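Local coordinates for protein tRNA (adenine(58)-N(1))-methyltransferase TrmI (Thermus thermophilus, PDB 2PWY) that transfers a methyl group from S-adenosyl-L-methionine to N1 of adenosine 58 in tRNA and is required for growth at extreme temperatures, at residues L92-G97 against A115-E120; M98-A103 against G122-Y127; E163-D168 against A187-R192. One frame throughout, in Å; residues are numbered along the deposited sequence.

Contact 1: L92-G97 against A115-E120; sequences LDLAPG and ARAVGE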
ATOM      1  N   LEU A  92      -7.078  21.308  -0.551  1.00  8.43           N
ATOM      2  CA  LEU A  92      -7.488  22.684  -0.258  1.00  8.77           C
ATOM      3  C   LEU A  92      -7.982  23.434  -1.500  1.00  9.46           C
ATOM      4  O   LEU A  92      -8.550  24.537  -1.389  1.00  9.77           O
ATOM      5  CB  LEU A  92      -6.329  23.447   0.391  1.00  8.65           C
ATOM      6  CG  LEU A  92      -6.042  23.129   1.862  1.00  9.61           C
ATOM      7  CD1 LEU A  92      -4.658  23.592   2.255  1.00 10.66           C
ATOM      8  CD2 LEU A  92      -7.101  23.733   2.795  1.00 10.24           C
ATOM      9  N   ASP A  93      -7.782  22.822  -2.663  1.00  8.60           N
ATOM     10  CA  ASP A  93      -8.224  23.374  -3.947  1.00  9.02           C
ATOM     11  C   ASP A  93      -7.712  24.815  -4.136  1.00  9.49           C
ATOM     12  O   ASP A  93      -8.469  25.731  -4.458  1.00  9.90           O
ATOM     13  CB  ASP A  93      -9.759  23.295  -4.070  1.00  9.18           C
ATOM     14  CG  ASP A  93     -10.244  23.700  -5.441  1.00 10.60           C
ATOM     15  OD1 ASP A  93      -9.625  23.236  -6.430  1.00 11.01           O
ATOM     16  OD2 ASP A  93     -11.222  24.485  -5.515  1.00 11.67           O
ATOM     17  N   LEU A  94      -6.414  25.006  -3.906  1.00  9.54           N
ATOM     18  CA  LEU A  94      -5.819  26.342  -3.983  1.00 10.14           C
ATOM     19  C   LEU A  94      -5.446  26.718  -5.405  1.00 10.85           C
ATOM     20  O   LEU A  94      -4.811  25.936  -6.119  1.00 12.24           O
ATOM     21  CB  LEU A  94      -4.582  26.443  -3.080  1.00  9.99           C
ATOM     22  CG  LEU A  94      -4.835  26.216  -1.592  1.00 10.65           C
ATOM     23  CD1 LEU A  94      -3.538  26.293  -0.860  1.00 10.36           C
ATOM     24  CD2 LEU A  94      -5.845  27.230  -1.019  1.00 11.12           C
ATOM     25  N   ALA A  95      -5.842  27.924  -5.790  1.00 10.90           N
ATOM     26  CA  ALA A  95      -5.579  28.471  -7.110  1.00 10.69           C
ATOM     27  C   ALA A  95      -4.955  29.856  -6.934  1.00 10.22           C
ATOM     28  O   ALA A  95      -5.027  30.433  -5.844  1.00  9.77           O
ATOM     29  CB  ALA A  95      -6.880  28.567  -7.904  1.00 10.83           C
ATOM     30  N   PRO A  96      -4.312  30.385  -7.994  1.00 10.35           N
ATOM     31  CA  PRO A  96      -3.712  31.712  -7.860  1.00  9.96           C
ATOM     32  C   PRO A  96      -4.699  32.770  -7.380  1.00 10.20           C
ATOM     33  O   PRO A  96      -5.843  32.808  -7.839  1.00 10.34           O
ATOM     34  CB  PRO A  96      -3.232  32.028  -9.277  1.00 10.38           C
ATOM     35  CG  PRO A  96      -2.979  30.683  -9.889  1.00 10.59           C
ATOM     36  CD  PRO A  96      -4.069  29.800  -9.327  1.00 10.63           C
ATOM     37  N   GLY A  97      -4.234  33.616  -6.470  1.00 10.03           N
ATOM     38  CA  GLY A  97      -5.019  34.748  -5.989  1.00 10.41           C
ATOM     39  C   GLY A  97      -5.748  34.456  -4.699  1.00 10.93           C
ATOM     40  O   GLY A  97      -6.294  35.374  -4.064  1.00 11.76           O
ATOM     41  N   ALA A 115       2.538  28.932  -0.660  1.00  8.51           N
ATOM     42  CA  ALA A 115       2.939  30.186  -1.306  1.00  9.63           C
ATOM     43  C   ALA A 115       3.039  30.053  -2.830  1.00  9.45           C
ATOM     44  O   ALA A 115       2.628  30.948  -3.551  1.00  9.58           O
ATOM     45  CB  ALA A 115       4.258  30.691  -0.702  1.00  9.44           C
ATOM     46  N   ARG A 116       3.568  28.930  -3.319  1.00  9.32           N
ATOM     47  CA  ARG A 116       3.543  28.642  -4.762  1.00 10.27           C
ATOM     48  C   ARG A 116       2.136  28.574  -5.296  1.00 10.66           C
ATOM     49  O   ARG A 116       1.862  29.094  -6.388  1.00 10.59           O
ATOM     50  CB  ARG A 116       4.199  27.307  -5.070  1.00 10.45           C
ATOM     51  CG  ARG A 116       5.705  27.337  -5.091  1.00 11.65           C
ATOM     52  CD  ARG A 116       6.199  26.013  -5.624  1.00 12.19           C
ATOM     53  NE  ARG A 116       7.624  26.078  -5.884  1.00 13.13           N
ATOM     54  CZ  ARG A 116       8.343  25.084  -6.393  1.00 12.36           C
ATOM     55  NH1 ARG A 116       7.770  23.925  -6.696  1.00 12.92           N
ATOM     56  NH2 ARG A 116       9.646  25.268  -6.591  1.00 12.52           N
ATOM     57  N   ALA A 117       1.256  27.893  -4.555  1.00  9.74           N
ATOM     58  CA  ALA A 117      -0.110  27.655  -5.008  1.00 10.66           C
ATOM     59  C   ALA A 117      -0.932  28.929  -5.163  1.00 10.76           C
ATOM     60  O   ALA A 117      -1.682  29.063  -6.119  1.00 11.24           O
ATOM     61  CB  ALA A 117      -0.822  26.666  -4.091  1.00 10.51           C
ATOM     62  N   VAL A 118      -0.774  29.879  -4.251  1.00 10.50           N
ATOM     63  CA  VAL A 118      -1.624  31.078  -4.303  1.00 10.50           C
ATOM     64  C   VAL A 118      -0.963  32.204  -5.088  1.00 11.14           C
ATOM     65  O   VAL A 118      -1.635  33.123  -5.552  1.00 11.07           O
ATOM     66  CB  VAL A 118      -2.074  31.547  -2.892  1.00 10.79           C
ATOM     67  CG1 VAL A 118      -2.783  30.409  -2.144  1.00 10.33           C
ATOM     68  CG2 VAL A 118      -0.906  32.065  -2.074  1.00 10.66           C
ATOM     69  N   GLY A 119       0.364  32.132  -5.216  1.00 11.62           N
ATOM     70  CA  GLY A 119       1.128  33.068  -6.054  1.00 12.92           C
ATOM     71  C   GLY A 119       1.169  34.513  -5.591  1.00 13.76           C
ATOM     72  O   GLY A 119       0.647  34.854  -4.534  1.00 13.69           O
ATOM     73  N   GLU A 120       1.786  35.373  -6.403  1.00 14.89           N
ATOM     74  CA  GLU A 120       2.091  36.748  -5.975  1.00 16.76           C
ATOM     75  C   GLU A 120       0.883  37.616  -5.648  1.00 15.91           C
ATOM     76  O   GLU A 120       0.993  38.598  -4.904  1.00 16.52           O
ATOM     77  CB  GLU A 120       3.007  37.450  -6.997  1.00 16.82           C
ATOM     78  CG  GLU A 120       2.396  37.611  -8.369  1.00 19.98           C
ATOM     79  CD  GLU A 120       3.343  38.250  -9.377  1.00 20.86           C
ATOM     80  OE1 GLU A 120       4.574  38.273  -9.134  1.00 26.65           O
ATOM     81  OE2 GLU A 120       2.843  38.723 -10.420  1.00 26.92           O
TER
HETATM   82  O   HOH W   1      -2.224  27.045  -7.782  1.00 18.54           O
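The Ala95-Pro96 peptide presents one flat face to the carbonyl of Ala117. Ala117 O stands almost straight above the plane, 3.5 Å from Ala95 C; since Pro96 N carries no hydrogen, this is polar packing and not a hydrogen bond. The next peptide meets the helix by its edge: Gly97 N donates to Val118 O across 2.8 Å in a nearly straight bond (175° at the hydrogen), with the donor tilted 18° from the carbonyl plane of Val118. The same oxygen receives a CH contact from Pro96 CA at 3.4 Å. Pro96 also packs on Trp145 of the second subunit.

A water 2.7 Å from Ala117 O also lies within bonding distance of Leu94 O, and may bridge the two. The apolar part is carried by Leu94. Its CB abuts the Ala117 methyl at 3.9 Å, and with CG placed anti to the carbonyl carbon (chi1 -61°) the chain carries CD1 along to Val118 CG1, a looser touch at 4.4 Å. Val118, together with Ala115, also rests on Val124 of strand 123-128.

Both segments are shaped by chain turns. Asp93, with positive phi, closes the preceding helix in a Schellman motif; its OD2 pairs with Arg192 of the same chain and its OD1 with Arg116 of the second subunit. Gly119 likewise takes positive phi as the chain leaves helix 109-118, while its N still bonds to Ala115 O at 3.0 Å. Gly97 has backbone angles at which a side chain would collide with the preceding carbonyl. The arrangement lays the loop entering strand 99-103 against the last turn of helix 109-118, within the first beta-alpha-beta unit of the Rossmann-like class I methyltransferase fold.

Contact 2: M98-A103 against G122-Y127; sequences MRVLEA and GLVESY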
ATOM      1  N   MET A  98      -5.780  33.181  -4.302  1.00 10.20           N
ATOM      2  CA  MET A  98      -6.496  32.798  -3.089  1.00 10.32           C
ATOM      3  C   MET A  98      -5.758  33.205  -1.815  1.00  9.94           C
ATOM      4  O   MET A  98      -4.554  33.471  -1.846  1.00  9.92           O
ATOM      5  CB  MET A  98      -6.784  31.299  -3.080  1.00 10.32           C
ATOM      6  CG  MET A  98      -7.956  30.917  -3.972  1.00 10.84           C
ATOM      7  SD  MET A  98      -8.327  29.159  -3.883  1.00 11.81           S
ATOM      8  CE  MET A  98      -9.588  28.984  -5.148  1.00 13.19           C
ATOM      9  N   ARG A  99      -6.496  33.210  -0.705  1.00  9.71           N
ATOM     10  CA  ARG A  99      -5.957  33.571   0.605  1.00  9.55           C
ATOM     11  C   ARG A  99      -6.097  32.352   1.507  1.00  9.62           C
ATOM     12  O   ARG A  99      -7.208  31.863   1.722  1.00 10.48           O
ATOM     13  CB  ARG A  99      -6.722  34.765   1.170  1.00 10.09           C
ATOM     14  CG  ARG A  99      -6.710  35.969   0.244  1.00 13.47           C
ATOM     15  CD  ARG A  99      -7.589  37.109   0.750  1.00 16.41           C
ATOM     16  NE  ARG A  99      -6.882  37.997   1.677  1.00 21.29           N
ATOM     17  CZ  ARG A  99      -7.105  38.033   2.986  1.00 23.11           C
ATOM     18  NH1 ARG A  99      -8.014  37.231   3.518  1.00 23.86           N
ATOM     19  NH2 ARG A  99      -6.431  38.877   3.766  1.00 23.98           N
ATOM     20  N   VAL A 100      -4.968  31.856   2.003  1.00  9.05           N
ATOM     21  CA  VAL A 100      -4.965  30.638   2.809  1.00  8.46           C
ATOM     22  C   VAL A 100      -4.398  30.903   4.200  1.00  8.62           C
ATOM     23  O   VAL A 100      -3.371  31.563   4.345  1.00  8.05           O
ATOM     24  CB  VAL A 100      -4.219  29.476   2.084  1.00  8.02           C
ATOM     25  CG1 VAL A 100      -2.745  29.831   1.785  1.00  9.24           C
ATOM     26  CG2 VAL A 100      -4.324  28.177   2.883  1.00  7.87           C
ATOM     27  N   LEU A 101      -5.090  30.374   5.205  1.00  8.43           N
ATOM     28  CA  LEU A 101      -4.670  30.496   6.597  1.00  8.80           C
ATOM     29  C   LEU A 101      -3.864  29.254   6.966  1.00  9.27           C
ATOM     30  O   LEU A 101      -4.272  28.131   6.651  1.00 10.45           O
ATOM     31  CB  LEU A 101      -5.904  30.598   7.493  1.00  8.88           C
ATOM     32  CG  LEU A 101      -5.690  30.871   8.983  1.00  8.28           C
ATOM     33  CD1 LEU A 101      -5.080  32.253   9.227  1.00  7.99           C
ATOM     34  CD2 LEU A 101      -7.050  30.703   9.720  1.00  8.46           C
ATOM     35  N   GLU A 102      -2.737  29.461   7.647  1.00  9.13           N
ATOM     36  CA  GLU A 102      -1.879  28.353   8.051  1.00  8.43           C
ATOM     37  C   GLU A 102      -1.453  28.437   9.505  1.00  8.46           C
ATOM     38  O   GLU A 102      -1.081  29.506   9.984  1.00  8.36           O
ATOM     39  CB  GLU A 102      -0.597  28.300   7.191  1.00  8.12           C
ATOM     40  CG  GLU A 102       0.342  27.163   7.615  1.00  8.86           C
ATOM     41  CD  GLU A 102       1.738  27.206   6.979  1.00  8.95           C
ATOM     42  OE1 GLU A 102       2.288  28.307   6.738  1.00 11.05           O
ATOM     43  OE2 GLU A 102       2.290  26.108   6.724  1.00 10.70           O
ATOM     44  N   ALA A 103      -1.483  27.300  10.194  1.00  8.80           N
ATOM     45  CA  ALA A 103      -0.771  27.161  11.475  1.00  9.11           C
ATOM     46  C   ALA A 103      -0.413  25.684  11.698  1.00  9.62           C
ATOM     47  O   ALA A 103      -1.176  24.812  11.285  1.00 10.02           O
ATOM     48  CB  ALA A 103      -1.631  27.690  12.634  1.00  9.15           C
ATOM     49  N   GLY A 122      -1.874  36.205  -4.385  1.00 12.76           N
ATOM     50  CA  GLY A 122      -2.508  35.516  -3.267  1.00 11.70           C
ATOM     51  C   GLY A 122      -1.867  35.864  -1.936  1.00 11.35           C
ATOM     52  O   GLY A 122      -1.037  36.785  -1.844  1.00 11.79           O
ATOM     53  N   LEU A 123      -2.252  35.134  -0.897  1.00 10.54           N
ATOM     54  CA  LEU A 123      -1.733  35.383   0.438  1.00 11.39           C
ATOM     55  C   LEU A 123      -1.701  34.105   1.248  1.00 10.22           C
ATOM     56  O   LEU A 123      -2.677  33.352   1.270  1.00 10.79           O
ATOM     57  CB  LEU A 123      -2.612  36.417   1.160  1.00 10.85           C
ATOM     58  CG  LEU A 123      -2.308  36.641   2.649  1.00 13.60           C
ATOM     59  CD1 LEU A 123      -0.975  37.386   2.842  1.00 15.99           C
ATOM     60  CD2 LEU A 123      -3.453  37.355   3.351  1.00 14.25           C
ATOM     61  N   VAL A 124      -0.573  33.876   1.916  1.00  9.64           N
ATOM     62  CA  VAL A 124      -0.479  32.856   2.958  1.00  9.21           C
ATOM     63  C   VAL A 124      -0.394  33.637   4.282  1.00 10.07           C
ATOM     64  O   VAL A 124       0.556  34.380   4.524  1.00 10.26           O
ATOM     65  CB  VAL A 124       0.775  31.937   2.770  1.00  9.46           C
ATOM     66  CG1 VAL A 124       0.830  30.845   3.869  1.00  8.96           C
ATOM     67  CG2 VAL A 124       0.798  31.308   1.373  1.00  7.99           C
ATOM     68  N   GLU A 125      -1.426  33.500   5.110  1.00  9.00           N
ATOM     69  CA  GLU A 125      -1.476  34.139   6.417  1.00 10.10           C
ATOM     70  C   GLU A 125      -1.058  33.075   7.420  1.00 10.03           C
ATOM     71  O   GLU A 125      -1.858  32.217   7.774  1.00  8.93           O
ATOM     72  CB  GLU A 125      -2.919  34.551   6.687  1.00 10.07           C
ATOM     73  CG  GLU A 125      -3.098  35.531   7.809  1.00 14.37           C
ATOM     74  CD  GLU A 125      -3.072  36.943   7.287  1.00 17.48           C
ATOM     75  OE1 GLU A 125      -4.125  37.432   6.834  1.00 19.48           O
ATOM     76  OE2 GLU A 125      -1.986  37.541   7.306  1.00 18.16           O
ATOM     77  N   SER A 126       0.190  33.126   7.877  1.00  9.97           N
ATOM     78  CA  SER A 126       0.761  32.013   8.620  1.00 10.29           C
ATOM     79  C   SER A 126       1.042  32.362  10.077  1.00 10.93           C
ATOM     80  O   SER A 126       1.621  33.414  10.364  1.00 11.61           O
ATOM     81  CB  SER A 126       2.049  31.542   7.926  1.00 10.03           C
ATOM     82  OG  SER A 126       2.494  30.310   8.461  1.00 11.05           O
ATOM     83  N   TYR A 127       0.637  31.483  10.991  1.00 10.46           N
ATOM     84  CA  TYR A 127       0.801  31.730  12.438  1.00 11.01           C
ATOM     85  C   TYR A 127       1.724  30.720  13.067  1.00 11.06           C
ATOM     86  O   TYR A 127       1.632  29.529  12.780  1.00 11.50           O
ATOM     87  CB  TYR A 127      -0.558  31.688  13.169  1.00 11.50           C
ATOM     88  CG  TYR A 127      -1.362  32.920  12.876  1.00 12.38           C
ATOM     89  CD1 TYR A 127      -1.446  33.951  13.802  1.00 11.57           C
ATOM     90  CD2 TYR A 127      -1.992  33.082  11.640  1.00 11.46           C
ATOM     91  CE1 TYR A 127      -2.168  35.113  13.516  1.00 11.69           C
ATOM     92  CE2 TYR A 127      -2.703  34.235  11.349  1.00 12.38           C
ATOM     93  CZ  TYR A 127      -2.778  35.243  12.285  1.00 13.05           C
ATOM     94  OH  TYR A 127      -3.479  36.389  11.984  1.00 14.82           O
TER
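Arg99 to Ala103 runs parallel to Leu123 to Tyr127, the strand axes 4.6 Å apart and turned by 19°. Five backbone bonds zigzag between them, from Leu123 N to Met98 O at the start to Tyr127 N on Glu102 O at the end. The two on the N and O of Val100, from Val100 N to Leu123 O and from Glu125 N to Val100 O, are the straightest, 2.8 Å each.

On the face of Val100 and Glu102, Val100 CG1 leans on Val124 CG2 at 3.9 Å. Glu102, extended with CG anti to its N (chi1 179°), receives the hydroxyl of Ser126: OG donates to OE1 at 2.7 Å, coming from above the carboxylate plane. This buried pair also engages Thr111 through OE1 and Thr105 through OG. On the other face, the bent Arg99 chain lays one face of its guanidinium over Leu123 CD2, 3.4 Å from NH2. Glu125 OE1 is near only as a charge; Arg99 NH1 bonds to Ala166 O, and OE1 to Tyr167 OH. Leu101 CD1 meets Tyr127 CE2 at 3.8 Å, the two side chains crossing obliquely.

Helix 109-118 joins the strands as a beta-alpha-beta unit of the class I methyltransferase fold and covers Glu102 and Val124 through Leu114. Strand 167-173 pairs with the far edge of 99-103, and Tyr127, part of the S-adenosyl-L-homocysteine pocket, stacks on His153 of strand 150-154.

Contact 3: E163-D168 against A187-R192; sequences EEAAYD and ALKPDR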
ATOM      1  N   GLU A 163     -10.547  38.284   9.665  1.00 13.75           N
ATOM      2  CA  GLU A 163     -11.789  38.648   8.993  1.00 13.56           C
ATOM      3  C   GLU A 163     -12.625  37.409   8.723  1.00 13.23           C
ATOM      4  O   GLU A 163     -12.123  36.431   8.177  1.00 13.52           O
ATOM      5  CB  GLU A 163     -11.510  39.362   7.674  1.00 13.36           C
ATOM      6  CG  GLU A 163     -10.897  40.730   7.837  1.00 13.46           C
ATOM      7  CD  GLU A 163     -10.724  41.425   6.518  1.00 14.78           C
ATOM      8  OE1 GLU A 163      -9.908  40.946   5.694  1.00 16.77           O
ATOM      9  OE2 GLU A 163     -11.403  42.447   6.301  1.00 12.43           O
ATOM     10  N   GLU A 164     -13.906  37.463   9.080  1.00 12.71           N
ATOM     11  CA  GLU A 164     -14.810  36.337   8.850  1.00 13.26           C
ATOM     12  C   GLU A 164     -14.976  36.017   7.357  1.00 12.20           C
ATOM     13  O   GLU A 164     -15.144  36.911   6.532  1.00 11.61           O
ATOM     14  CB  GLU A 164     -16.178  36.603   9.481  1.00 13.25           C
ATOM     15  CG  GLU A 164     -17.204  35.505   9.220  1.00 14.05           C
ATOM     16  CD  GLU A 164     -18.505  35.714   9.977  1.00 16.65           C
ATOM     17  OE1 GLU A 164     -19.556  35.272   9.472  1.00 21.77           O
ATOM     18  OE2 GLU A 164     -18.487  36.324  11.069  1.00 20.03           O
ATOM     19  N   ALA A 165     -14.930  34.727   7.034  1.00 11.81           N
ATOM     20  CA  ALA A 165     -15.191  34.260   5.665  1.00 12.13           C
ATOM     21  C   ALA A 165     -14.293  34.965   4.640  1.00 11.80           C
ATOM     22  O   ALA A 165     -14.727  35.269   3.520  1.00 13.21           O
ATOM     23  CB  ALA A 165     -16.681  34.426   5.307  1.00 12.00           C
ATOM     24  N   ALA A 166     -13.043  35.226   5.027  1.00 11.54           N
ATOM     25  CA  ALA A 166     -12.087  35.914   4.153  1.00 11.02           C
ATOM     26  C   ALA A 166     -11.064  34.968   3.526  1.00 10.75           C
ATOM     27  O   ALA A 166     -10.338  35.357   2.618  1.00 11.12           O
ATOM     28  CB  ALA A 166     -11.375  37.054   4.902  1.00 11.34           C
ATOM     29  N   TYR A 167     -11.031  33.727   4.003  1.00  9.79           N
ATOM     30  CA  TYR A 167     -10.012  32.764   3.575  1.00 10.12           C
ATOM     31  C   TYR A 167     -10.598  31.646   2.734  1.00  9.82           C
ATOM     32  O   TYR A 167     -11.697  31.136   3.012  1.00  9.76           O
ATOM     33  CB  TYR A 167      -9.271  32.208   4.795  1.00  9.93           C
ATOM     34  CG  TYR A 167      -8.520  33.298   5.527  1.00 10.58           C
ATOM     35  CD1 TYR A 167      -7.178  33.554   5.238  1.00 12.73           C
ATOM     36  CD2 TYR A 167      -9.174  34.128   6.454  1.00 10.95           C
ATOM     37  CE1 TYR A 167      -6.482  34.587   5.883  1.00 12.14           C
ATOM     38  CE2 TYR A 167      -8.493  35.156   7.115  1.00 11.04           C
ATOM     39  CZ  TYR A 167      -7.145  35.371   6.823  1.00 12.28           C
ATOM     40  OH  TYR A 167      -6.474  36.379   7.467  1.00 13.85           O
ATOM     41  N   ASP A 168      -9.832  31.271   1.713  1.00  9.19           N
ATOM     42  CA  ASP A 168     -10.239  30.282   0.730  1.00  9.05           C
ATOM     43  C   ASP A 168      -9.908  28.850   1.163  1.00  8.87           C
ATOM     44  O   ASP A 168     -10.395  27.888   0.562  1.00  9.33           O
ATOM     45  CB  ASP A 168      -9.620  30.604  -0.628  1.00  9.25           C
ATOM     46  CG  ASP A 168     -10.055  31.965  -1.138  1.00 10.78           C
ATOM     47  OD1 ASP A 168     -11.265  32.134  -1.439  1.00 11.71           O
ATOM     48  OD2 ASP A 168      -9.203  32.882  -1.192  1.00 10.64           O
ATOM     49  N   ALA A 187     -12.863  32.083  10.039  1.00  9.68           N
ATOM     50  CA  ALA A 187     -12.042  32.534   8.919  1.00  9.36           C
ATOM     51  C   ALA A 187     -12.480  31.993   7.555  1.00  9.29           C
ATOM     52  O   ALA A 187     -12.453  32.705   6.564  1.00  9.69           O
ATOM     53  CB  ALA A 187     -10.556  32.179   9.179  1.00  9.86           C
ATOM     54  N   LEU A 188     -12.880  30.728   7.527  1.00  9.09           N
ATOM     55  CA  LEU A 188     -13.059  30.002   6.279  1.00  9.43           C
ATOM     56  C   LEU A 188     -14.383  30.294   5.560  1.00 10.21           C
ATOM     57  O   LEU A 188     -15.462  30.205   6.158  1.00 10.22           O
ATOM     58  CB  LEU A 188     -12.916  28.498   6.562  1.00  9.67           C
ATOM     59  CG  LEU A 188     -12.963  27.532   5.374  1.00  8.82           C
ATOM     60  CD1 LEU A 188     -11.876  27.878   4.334  1.00  9.93           C
ATOM     61  CD2 LEU A 188     -12.793  26.110   5.892  1.00  9.32           C
ATOM     62  N   LYS A 189     -14.297  30.602   4.266  1.00  9.93           N
ATOM     63  CA  LYS A 189     -15.496  30.786   3.440  1.00 10.80           C
ATOM     64  C   LYS A 189     -16.369  29.540   3.447  1.00 10.66           C
ATOM     65  O   LYS A 189     -15.839  28.427   3.397  1.00 10.82           O
ATOM     66  CB  LYS A 189     -15.088  31.109   2.003  1.00 10.74           C
ATOM     67  CG  LYS A 189     -14.546  32.513   1.847  1.00 11.89           C
ATOM     68  CD  LYS A 189     -14.022  32.760   0.446  1.00 14.42           C
ATOM     69  CE  LYS A 189     -13.358  34.133   0.380  1.00 15.89           C
ATOM     70  NZ  LYS A 189     -12.872  34.384  -0.998  1.00 17.77           N
ATOM     71  N   PRO A 190     -17.711  29.710   3.523  1.00 11.25           N
ATOM     72  CA  PRO A 190     -18.631  28.591   3.360  1.00 11.34           C
ATOM     73  C   PRO A 190     -18.301  27.726   2.139  1.00 11.00           C
ATOM     74  O   PRO A 190     -17.995  28.247   1.058  1.00 10.87           O
ATOM     75  CB  PRO A 190     -19.989  29.284   3.186  1.00 11.20           C
ATOM     76  CG  PRO A 190     -19.855  30.519   4.056  1.00 11.65           C
ATOM     77  CD  PRO A 190     -18.421  30.974   3.819  1.00 11.53           C
ATOM     78  N   ASP A 191     -18.368  26.410   2.336  1.00 11.03           N
ATOM     79  CA  ASP A 191     -18.204  25.404   1.282  1.00 11.22           C
ATOM     80  C   ASP A 191     -16.732  25.187   0.898  1.00 11.02           C
ATOM     81  O   ASP A 191     -16.434  24.360   0.046  1.00 12.04           O
ATOM     82  CB  ASP A 191     -19.058  25.742   0.046  1.00 11.55           C
ATOM     83  CG  ASP A 191     -19.631  24.504  -0.605  1.00 13.23           C
ATOM     84  OD1 ASP A 191     -19.998  23.567   0.137  1.00 15.36           O
ATOM     85  OD2 ASP A 191     -19.699  24.453  -1.848  1.00 16.99           O
ATOM     86  N   ARG A 192     -15.825  25.912   1.553  1.00 10.47           N
ATOM     87  CA  ARG A 192     -14.389  25.725   1.345  1.00  9.63           C
ATOM     88  C   ARG A 192     -13.800  24.806   2.425  1.00  9.52           C
ATOM     89  O   ARG A 192     -14.533  24.326   3.291  1.00  9.30           O
ATOM     90  CB  ARG A 192     -13.668  27.070   1.223  1.00  9.90           C
ATOM     91  CG  ARG A 192     -14.199  27.911   0.047  1.00  9.53           C
ATOM     92  CD  ARG A 192     -13.863  27.254  -1.305  1.00 10.71           C
ATOM     93  NE  ARG A 192     -12.416  27.229  -1.537  1.00 11.00           N
ATOM     94  CZ  ARG A 192     -11.800  26.588  -2.528  1.00 11.52           C
ATOM     95  NH1 ARG A 192     -12.485  25.879  -3.417  1.00 11.62           N
ATOM     96  NH2 ARG A 192     -10.476  26.659  -2.624  1.00 10.47           N
TER
HETATM   97  O   HOH W   2      -9.939  35.354  -1.729  1.00 29.11           O
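Tyr167 lays the CD2 side of its ring against the Ala187 methyl, CD2 to CB 3.6 Å, while Ala187 O lies in the ring plane at its edge. That carbonyl is also the acceptor for Tyr167 N at 3.1 Å and, weakly, for Ala166 N. Two residues beyond Ala187, Lys189 N donates to Tyr167 O at 2.9 Å in a nearly straight bond, so Tyr167 and Leu188 form a short parallel bridge. Leu188 CD1 tucks against the same Tyr167 carbonyl.

Lys189 runs alongside Asp168. Its fully extended chain passes Ala165 O, with CG 3.2 Å from that oxygen, and brings NZ to Asp168 OD1 in a salt bridge of 2.8 Å, from the syn side though 27° out of the carboxylate plane. A water joins NZ to OD2, which also accepts from Arg99 N. A methionine in place of Lys189 would probably leave OD1 without its charged mate and the water on OD2 without its lysine donor.

Arg192 doubles back on itself (chi2 -67°, chi3 -66°), which returns NE to the Asp168 carbonyl: the bond to O is 3.0 Å, in the carbonyl plane on a lone pair, and NH2 adds a weak one. NH1 turns to Asp93.

Type II turns, Glu163 to Ala166 and Lys189 to Arg192, shape the chain on both sides of the bridge. The contact joins the entry of strand 167-173 to the exit of helix 181-187 and the start of strand 192-198, a beta-alpha-beta crossover of the Rossmann-like catalytic domain.

All three contacts belong to the Rossmann-like catalytic domain. Contacts 1 and 2 share the unit of strand 99-103, helix 109-118 and strand 123-128, with centres 10 Å apart; Val118 CB packs on Met98 O at 3.3 Å. Contact 3 continues the sheet on the far side of strand 99-103, where Arg99 O and Asp168 N are 2.7 Å apart, probably hydrogen-bonded. Contacts 1 and 3 meet through Asp93 OD2 and Arg192 NH1, a 2.8 Å salt bridge, and both touch the second subunit. Contact 2 comes to the S-adenosyl pocket: the Ala103 side chain is about 4 Å from bound S-adenosyl-L-homocysteine, against about 13 Å for Leu94 and Ala187.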